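Local coordinates for protein ATP-dependent protease subunit HslV (Trypanosoma brucei brucei, PDB 4HNZ) that serves as the threonine protease of the mitochondrial HslVU complex, hydrolysing unfolded proteins that HslU feeds to it and controlling levels of a DNA helicase in mitochondrial DNA replication, at residues A[101-106]-A[119-124]. Sequence-based numbering, arbitrary orientation.
Sequences EETLEI and GIVAIG
Strands 103-106 and 120-123 face each other from the two sheets of the proteasome-type Ntn-hydrolase sandwich, their axes 7.6 Å apart at closest and running in roughly the same direction at 27°. Thr103 and Glu105 on one strand, Val121 and Ile123 on the other, turn their CB atoms inward, as alternate residues of a strand do. Beta-branched Val121 fills the middle: its CG2 lies 3.9 Å from Thr103 CG2, while its CG1 packs 3.5 Å from Glu105 CB. The methyl of Thr103 thus serves the apolar layer; Thr103 OG1 hydrogen-bonds to Arg7 and shares a bond with a water, which donates to Gly119 O. Glu105 has CG anti to the backbone N (chi1 157°) and an extended chain, which carries its carboxylate alongside Ile123, with CD 3.6 Å from Ile123 CG2. Two waters join that carboxylate to the edge of strand 120-123. One water donates to both Glu105 OE2 and Ala122 O; the other donates to Glu105 OE1 (2.8 Å from the water oxygen) and accepts from Ala122 N. Leu22 of a neighbouring subunit also packs on Glu105. Ile123 lies near Thr1, the probable nucleophile. Methyl packing and water bridges therefore join the sheets, and the bridging waters probably help a buried carboxylate remain charged.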
ATOM      1  N   GLU A 101       4.256  47.878   0.720  1.00 40.88           N
ATOM      2  CA  GLU A 101       2.970  47.831   1.424  1.00 45.20           C
ATOM      3  C   GLU A 101       2.549  46.430   1.883  1.00 40.89           C
ATOM      4  O   GLU A 101       2.109  46.273   3.015  1.00 42.23           O
ATOM      5  CB  GLU A 101       1.841  48.418   0.547  1.00 50.98           C
ATOM      6  CG  GLU A 101       1.790  49.941   0.504  1.00 58.21           C
ATOM      7  CD  GLU A 101       3.102  50.551   0.054  1.00 63.56           C
ATOM      8  OE1 GLU A 101       3.667  50.038  -0.949  1.00 61.86           O
ATOM      9  OE2 GLU A 101       3.593  51.499   0.739  1.00 68.57           O
ATOM     10  N   GLU A 102       2.669  45.435   1.003  1.00 37.78           N
ATOM     11  CA  GLU A 102       1.987  44.158   1.153  1.00 34.36           C
ATOM     12  C   GLU A 102       2.956  43.000   1.027  1.00 29.15           C
ATOM     13  O   GLU A 102       3.882  43.018   0.224  1.00 30.36           O
ATOM     14  CB  GLU A 102       0.872  43.982   0.078  1.00 38.88           C
ATOM     15  CG  GLU A 102      -0.228  45.057   0.020  1.00 47.89           C
ATOM     16  CD  GLU A 102      -1.002  45.092  -1.322  1.00 53.81           C
ATOM     17  OE1 GLU A 102      -0.575  45.787  -2.286  1.00 60.07           O
ATOM     18  OE2 GLU A 102      -2.081  44.451  -1.425  1.00 60.78           O
ATOM     19  N   THR A 103       2.699  41.953   1.804  1.00 25.08           N
ATOM     20  CA  THR A 103       3.323  40.662   1.621  1.00 22.94           C
ATOM     21  C   THR A 103       2.264  39.561   1.539  1.00 21.26           C
ATOM     22  O   THR A 103       1.389  39.451   2.407  1.00 19.65           O
ATOM     23  CB  THR A 103       4.266  40.324   2.815  1.00 23.00           C
ATOM     24  OG1 THR A 103       5.195  41.397   3.036  1.00 25.18           O
ATOM     25  CG2 THR A 103       5.029  39.095   2.540  1.00 22.05           C
ATOM     26  N   LEU A 104       2.413  38.687   0.560  1.00 20.88           N
ATOM     27  CA  LEU A 104       1.561  37.523   0.417  1.00 20.87           C
ATOM     28  C   LEU A 104       2.355  36.262   0.200  1.00 19.45           C
ATOM     29  O   LEU A 104       3.303  36.221  -0.555  1.00 20.93           O
ATOM     30  CB  LEU A 104       0.640  37.646  -0.801  1.00 21.97           C
ATOM     31  CG  LEU A 104      -0.277  38.809  -0.627  1.00 23.44           C
ATOM     32  CD1 LEU A 104       0.088  39.863  -1.633  1.00 25.54           C
ATOM     33  CD2 LEU A 104      -1.731  38.385  -0.788  1.00 24.59           C
ATOM     34  N   GLU A 105       1.821  35.207   0.755  1.00 18.96           N
ATOM     35  CA  GLU A 105       2.300  33.910   0.523  1.00 19.35           C
ATOM     36  C   GLU A 105       1.220  33.149  -0.267  1.00 18.19           C
ATOM     37  O   GLU A 105       0.029  33.176   0.057  1.00 16.26           O
ATOM     38  CB  GLU A 105       2.589  33.250   1.882  1.00 19.68           C
ATOM     39  CG  GLU A 105       2.595  31.737   1.881  1.00 21.21           C
ATOM     40  CD  GLU A 105       2.706  31.138   3.305  1.00 23.69           C
ATOM     41  OE1 GLU A 105       2.931  31.923   4.283  1.00 21.43           O
ATOM     42  OE2 GLU A 105       2.581  29.869   3.413  1.00 22.61           O
ATOM     43  N   ILE A 106       1.678  32.445  -1.294  1.00 19.00           N
ATOM     44  CA  ILE A 106       0.820  31.631  -2.129  1.00 19.35           C
ATOM     45  C   ILE A 106       1.394  30.229  -2.265  1.00 18.62           C
ATOM     46  O   ILE A 106       2.528  30.079  -2.610  1.00 17.00           O
ATOM     47  CB  ILE A 106       0.719  32.228  -3.524  1.00 19.66           C
ATOM     48  CG1 ILE A 106       0.420  33.685  -3.423  1.00 21.24           C
ATOM     49  CG2 ILE A 106      -0.378  31.521  -4.289  1.00 19.99           C
ATOM     50  CD1 ILE A 106       0.789  34.456  -4.682  1.00 23.10           C
ATOM     51  N   GLY A 119       3.968  41.194  10.883  1.00 19.82           N
ATOM     52  CA  GLY A 119       4.657  41.372   9.604  1.00 18.79           C
ATOM     53  C   GLY A 119       5.494  40.209   9.100  1.00 17.44           C
ATOM     54  O   GLY A 119       6.284  40.359   8.174  1.00 16.73           O
ATOM     55  N   ILE A 120       5.289  39.021   9.637  1.00 16.69           N
ATOM     56  CA  ILE A 120       6.157  37.885   9.297  1.00 16.00           C
ATOM     57  C   ILE A 120       5.446  36.818   8.467  1.00 15.14           C
ATOM     58  O   ILE A 120       4.371  36.350   8.816  1.00 15.38           O
ATOM     59  CB  ILE A 120       6.701  37.219  10.589  1.00 15.99           C
ATOM     60  CG1 ILE A 120       7.575  38.186  11.330  1.00 17.16           C
ATOM     61  CG2 ILE A 120       7.474  35.921  10.282  1.00 15.72           C
ATOM     62  CD1 ILE A 120       7.805  37.762  12.766  1.00 17.96           C
ATOM     63  N   VAL A 121       6.112  36.404   7.401  1.00 14.81           N
ATOM     64  CA  VAL A 121       5.651  35.355   6.511  1.00 14.20           C
ATOM     65  C   VAL A 121       6.831  34.506   6.106  1.00 13.54           C
ATOM     66  O   VAL A 121       7.915  35.015   5.934  1.00 13.51           O
ATOM     67  CB  VAL A 121       5.103  35.967   5.188  1.00 14.85           C
ATOM     68  CG1 VAL A 121       4.677  34.888   4.209  1.00 14.73           C
ATOM     69  CG2 VAL A 121       3.895  36.835   5.476  1.00 15.42           C
ATOM     70  N   ALA A 122       6.615  33.213   5.947  1.00 13.26           N
ATOM     71  CA  ALA A 122       7.706  32.316   5.587  1.00 13.49           C
ATOM     72  C   ALA A 122       7.199  31.041   4.948  1.00 13.01           C
ATOM     73  O   ALA A 122       6.132  30.550   5.300  1.00 12.71           O
ATOM     74  CB  ALA A 122       8.515  31.957   6.830  1.00 13.87           C
ATOM     75  N   ILE A 123       8.018  30.488   4.059  1.00 12.95           N
ATOM     76  CA  ILE A 123       7.734  29.236   3.388  1.00 12.70           C
ATOM     77  C   ILE A 123       8.983  28.336   3.322  1.00 12.78           C
ATOM     78  O   ILE A 123      10.089  28.753   3.655  1.00 11.36           O
ATOM     79  CB  ILE A 123       7.230  29.439   1.953  1.00 13.05           C
ATOM     80  CG1 ILE A 123       8.188  30.295   1.127  1.00 13.16           C
ATOM     81  CG2 ILE A 123       5.862  30.090   1.995  1.00 14.01           C
ATOM     82  CD1 ILE A 123       7.856  30.398  -0.347  1.00 13.00           C
ATOM     83  N   GLY A 124       8.752  27.087   2.861  1.00 13.11           N
ATOM     84  CA  GLY A 124       9.791  26.087   2.687  1.00 13.29           C
ATOM     85  C   GLY A 124       9.841  25.142   3.870  1.00 13.42           C
ATOM     86  O   GLY A 124       9.270  25.407   4.887  1.00 14.19           O
TER
HETATM   87  O   HOH W   1       6.560  40.566   5.658  1.00 19.88           O
HETATM   88  O   HOH W   2       3.861  28.999   5.377  1.00 11.56           O
HETATM   89  O   HOH W   3       4.039  32.350   6.805  1.00 14.06           O